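Local structure of EF0056 (Enterococcus faecalis, 6ORI) at residues A[71-76]-A[164-169]. The protein is an enterococcal surface protein of unknown function, probably linked to biofilm formation, whose N-terminal region binds calcium. Numbering follows the deposited sequence. Where two conformers were deposited one is given.
Sequences RLQLDE and RLMYRI
Asp75 and Met166 grip each other twice where the end of strand 68-74 lies alongside the start of strand 166-173. Asp75 N donates to Met166 O (2.9 Å) from above the carbonyl plane, and Met166 N answers with a straight bond (164°) to Asp75 OD2 at 3.1 Å, received on the anti lone pair. With CG anti to its backbone N (chi1 -161°), Asp75 holds its carboxylate out to Met166, where a backbone carbonyl would otherwise continue the pairing. The same OD2 also takes a salt bridge from Arg77, and Asp75 is the N-cap of helix 76-79. A methyl of Leu165, CD2, lies 4.0 Å from Asp75 CG, the two side chains crossing at about a right angle. In Met166, CG lies between the backbone N and the carbonyl carbon (chi1 72°) and the chain bends again at its next two bonds, which folds SD back to 3.7 Å from Asp75 N and, in one of the two Gln73 conformers, leaves CE 4.1 Å from Gln73 NE2, an amide nitrogen hydrogen-bonded to Phe19 O. Gln73 stretches out beside Arg168 on the same face; in that conformer one water joins Gln73 OE1 to Arg168 NH1, reaching the guanidinium at its edge and in its plane. Glu185 pairs with NH2 of that guanidinium, and Glu21 O also accepts from NH1. Between them, Gln73 and Arg168 exchange two backbone hydrogen bonds. On the other face the contact is apolar: Leu74 CD2 meets Tyr167 CB at 4.0 Å while the Tyr167 side chain then turns from this strand and touches Pro38, and Leu72 CD1 rests against Ile169 CB at 4.2 Å, with Phe36 of strand 31-38 touching both residues. The arrangement is that of a regular antiparallel pair, consistent with an immunoglobulin-like beta fold, ending in an aspartate that both closes the strand pairing and starts a short helix.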
ATOM      1  N   ARG A  71      -1.435   8.975  11.484  1.00  3.83           N
ATOM      2  CA  ARG A  71      -1.277   7.909  12.439  1.00  4.16           C
ATOM      3  C   ARG A  71      -0.546   6.751  11.806  1.00  4.50           C
ATOM      4  O   ARG A  71      -0.765   6.417  10.636  1.00  4.59           O
ATOM      5  CB  ARG A  71      -2.615   7.483  13.025  1.00  5.32           C
ATOM      6  CG  ARG A  71      -3.119   8.580  13.976  1.00  9.57           C
ATOM      7  CD  ARG A  71      -4.293   8.200  14.798  1.00 11.92           C
ATOM      8  NE  ARG A  71      -4.706   9.332  15.616  1.00  9.40           N
ATOM      9  CZ  ARG A  71      -5.791   9.335  16.368  1.00 15.12           C
ATOM     10  NH1 ARG A  71      -6.596   8.284  16.400  1.00 19.62           N
ATOM     11  NH2 ARG A  71      -6.083  10.414  17.062  1.00 16.43           N
ATOM     12  N   LEU A  72       0.373   6.163  12.570  1.00  5.12           N
ATOM     13  CA  LEU A  72       1.186   5.038  12.123  1.00  4.35           C
ATOM     14  C   LEU A  72       0.981   3.919  13.138  1.00  4.64           C
ATOM     15  O   LEU A  72       1.335   4.056  14.317  1.00  4.74           O
ATOM     16  CB  LEU A  72       2.647   5.426  12.057  1.00  6.36           C
ATOM     17  CG  LEU A  72       3.607   4.301  11.707  1.00  5.75           C
ATOM     18  CD1 LEU A  72       3.401   3.785  10.290  1.00  6.37           C
ATOM     19  CD2 LEU A  72       5.036   4.780  11.913  1.00  8.38           C
ATOM     20  N   GLN A  73       0.358   2.831  12.694  0.51  4.20           N
ATOM     21  CA  GLN A  73       0.205   1.621  13.495  0.51  4.43           C
ATOM     22  C   GLN A  73       1.303   0.640  13.094  0.51  4.60           C
ATOM     23  O   GLN A  73       1.555   0.434  11.891  0.51  3.71           O
ATOM     24  CB  GLN A  73      -1.172   0.963  13.315  0.51  7.94           C
ATOM     25  CG  GLN A  73      -1.343  -0.316  14.150  0.51  9.27           C
ATOM     26  CD  GLN A  73      -2.775  -0.848  14.176  0.51 11.17           C
ATOM     27  OE1 GLN A  73      -3.742  -0.085  14.182  0.51 14.26           O
ATOM     28  NE2 GLN A  73      -2.911  -2.167  14.223  0.51  7.41           N
ATOM     29  N   LEU A  74       1.963   0.050  14.092  1.00  3.64           N
ATOM     30  CA  LEU A  74       2.969  -0.979  13.853  1.00  4.00           C
ATOM     31  C   LEU A  74       2.532  -2.277  14.502  1.00  5.78           C
ATOM     32  O   LEU A  74       1.931  -2.287  15.560  1.00  5.80           O
ATOM     33  CB  LEU A  74       4.325  -0.579  14.423  1.00  5.41           C
ATOM     34  CG  LEU A  74       4.929   0.679  13.849  1.00  4.83           C
ATOM     35  CD1 LEU A  74       6.230   0.941  14.574  1.00  6.10           C
ATOM     36  CD2 LEU A  74       5.151   0.590  12.359  1.00  6.28           C
ATOM     37  N   ASP A  75       2.871  -3.380  13.862  1.00  4.47           N
ATOM     38  CA  ASP A  75       2.645  -4.692  14.418  1.00  5.65           C
ATOM     39  C   ASP A  75       2.949  -4.711  15.899  1.00  4.48           C
ATOM     40  O   ASP A  75       4.027  -4.277  16.300  1.00  5.12           O
ATOM     41  CB  ASP A  75       3.531  -5.685  13.678  1.00  5.68           C
ATOM     42  CG  ASP A  75       3.064  -7.088  13.832  1.00  6.24           C
ATOM     43  OD1 ASP A  75       3.164  -7.621  14.958  1.00  7.49           O
ATOM     44  OD2 ASP A  75       2.613  -7.672  12.819  1.00  6.42           O
ATOM     45  N   GLU A  76       2.036  -5.246  16.695  1.00  5.64           N
ATOM     46  CA  GLU A  76       2.244  -5.340  18.139  1.00  5.84           C
ATOM     47  C   GLU A  76       3.561  -6.016  18.496  1.00  6.08           C
ATOM     48  O   GLU A  76       4.192  -5.679  19.521  1.00  8.37           O
ATOM     49  CB  GLU A  76       1.093  -6.109  18.796  1.00 10.66           C
ATOM     50  CG  GLU A  76      -0.236  -5.366  18.829  1.00 19.14           C
ATOM     51  CD  GLU A  76      -0.280  -4.259  19.887  1.00 35.03           C
ATOM     52  OE1 GLU A  76      -1.373  -3.691  20.095  1.00 29.89           O
ATOM     53  OE2 GLU A  76       0.768  -3.959  20.510  1.00 25.58           O
ATOM     54  N   ARG A 164       3.002 -12.038   8.825  1.00  6.83           N
ATOM     55  CA  ARG A 164       3.919 -10.976   8.432  1.00  6.38           C
ATOM     56  C   ARG A 164       3.799  -9.779   9.385  1.00  5.96           C
ATOM     57  O   ARG A 164       2.758  -9.565   9.984  1.00  6.89           O
ATOM     58  CB  ARG A 164       3.648 -10.537   6.992  1.00 10.68           C
ATOM     59  CG  ARG A 164       3.714 -11.668   5.954  1.00  9.85           C
ATOM     60  CD  ARG A 164       5.029 -12.414   6.009  1.00 12.37           C
ATOM     61  NE  ARG A 164       6.201 -11.544   5.951  1.00 19.29           N
ATOM     62  CZ  ARG A 164       7.097 -11.496   4.958  1.00 16.20           C
ATOM     63  NH1 ARG A 164       8.130 -10.649   5.057  1.00 16.26           N
ATOM     64  NH2 ARG A 164       6.970 -12.271   3.875  1.00 15.10           N
ATOM     65  N   LEU A 165       4.879  -9.022   9.498  1.00  5.68           N
ATOM     66  CA  LEU A 165       4.942  -7.846  10.371  1.00  5.99           C
ATOM     67  C   LEU A 165       4.310  -6.668   9.676  1.00  6.78           C
ATOM     68  O   LEU A 165       4.858  -6.122   8.724  1.00  7.70           O
ATOM     69  CB  LEU A 165       6.380  -7.496  10.734  1.00  8.15           C
ATOM     70  CG  LEU A 165       7.145  -8.546  11.549  1.00  8.72           C
ATOM     71  CD1 LEU A 165       8.645  -8.223  11.503  1.00 10.41           C
ATOM     72  CD2 LEU A 165       6.641  -8.635  12.979  1.00  9.43           C
ATOM     73  N   MET A 166       3.148  -6.277  10.156  1.00  5.04           N
ATOM     74  CA  MET A 166       2.384  -5.254   9.496  1.00  5.01           C
ATOM     75  C   MET A 166       2.706  -3.837   9.907  1.00  4.88           C
ATOM     76  O   MET A 166       3.281  -3.572  10.979  1.00  4.49           O
ATOM     77  CB  MET A 166       0.902  -5.521   9.705  1.00  9.28           C
ATOM     78  CG  MET A 166       0.387  -5.266  11.105  1.00 10.14           C
ATOM     79  SD  MET A 166      -0.018  -3.546  11.522  1.00 13.51           S
ATOM     80  CE  MET A 166      -1.489  -3.336  10.555  1.00 13.81           C
ATOM     81  N   TYR A 167       2.321  -2.916   9.033  1.00  5.68           N
ATOM     82  CA  TYR A 167       2.210  -1.505   9.378  1.00  6.38           C
ATOM     83  C   TYR A 167       0.968  -0.950   8.694  1.00  5.99           C
ATOM     84  O   TYR A 167       0.524  -1.484   7.677  1.00  6.79           O
ATOM     85  CB  TYR A 167       3.444  -0.720   8.965  1.00  6.46           C
ATOM     86  CG  TYR A 167       3.814  -0.785   7.508  1.00  8.21           C
ATOM     87  CD1 TYR A 167       3.147  -0.035   6.551  1.00 10.73           C
ATOM     88  CD2 TYR A 167       4.874  -1.573   7.096  1.00  8.38           C
ATOM     89  CE1 TYR A 167       3.524  -0.116   5.203  1.00  9.96           C
ATOM     90  CE2 TYR A 167       5.265  -1.639   5.780  1.00 10.17           C
ATOM     91  CZ  TYR A 167       4.599  -0.906   4.849  1.00 10.75           C
ATOM     92  OH  TYR A 167       5.021  -1.003   3.539  1.00 15.88           O
ATOM     93  N   ARG A 168       0.389   0.098   9.272  1.00  6.76           N
ATOM     94  CA  ARG A 168      -0.699   0.844   8.644  1.00  5.77           C
ATOM     95  C   ARG A 168      -0.464   2.322   8.868  1.00  5.86           C
ATOM     96  O   ARG A 168      -0.278   2.748  10.013  1.00  6.63           O
ATOM     97  CB  ARG A 168      -2.050   0.424   9.231  1.00  7.81           C
ATOM     98  CG  ARG A 168      -3.263   1.205   8.687  1.00  6.71           C
ATOM     99  CD  ARG A 168      -4.494   1.018   9.569  1.00 12.36           C
ATOM    100  NE  ARG A 168      -5.731   1.395   8.902  1.00 11.73           N
ATOM    101  CZ  ARG A 168      -6.864   1.714   9.520  1.00 12.73           C
ATOM    102  NH1 ARG A 168      -6.946   1.754  10.841  1.00 13.22           N
ATOM    103  NH2 ARG A 168      -7.931   1.997   8.790  1.00 14.27           N
ATOM    104  N   ILE A 169      -0.461   3.119   7.806  1.00  4.39           N
ATOM    105  CA  ILE A 169      -0.398   4.562   7.919  1.00  3.47           C
ATOM    106  C   ILE A 169      -1.706   5.156   7.398  1.00  4.35           C
ATOM    107  O   ILE A 169      -2.283   4.666   6.421  1.00  4.55           O
ATOM    108  CB  ILE A 169       0.851   5.124   7.214  1.00  4.95           C
ATOM    109  CG1 ILE A 169       1.092   6.580   7.633  1.00  5.04           C
ATOM    110  CG2 ILE A 169       0.745   4.966   5.699  1.00  5.71           C
ATOM    111  CD1 ILE A 169       2.418   7.142   7.174  1.00  8.83           C
TER
HETATM  112  O   HOH W   1      -5.421   1.656  13.303  1.00 13.72           O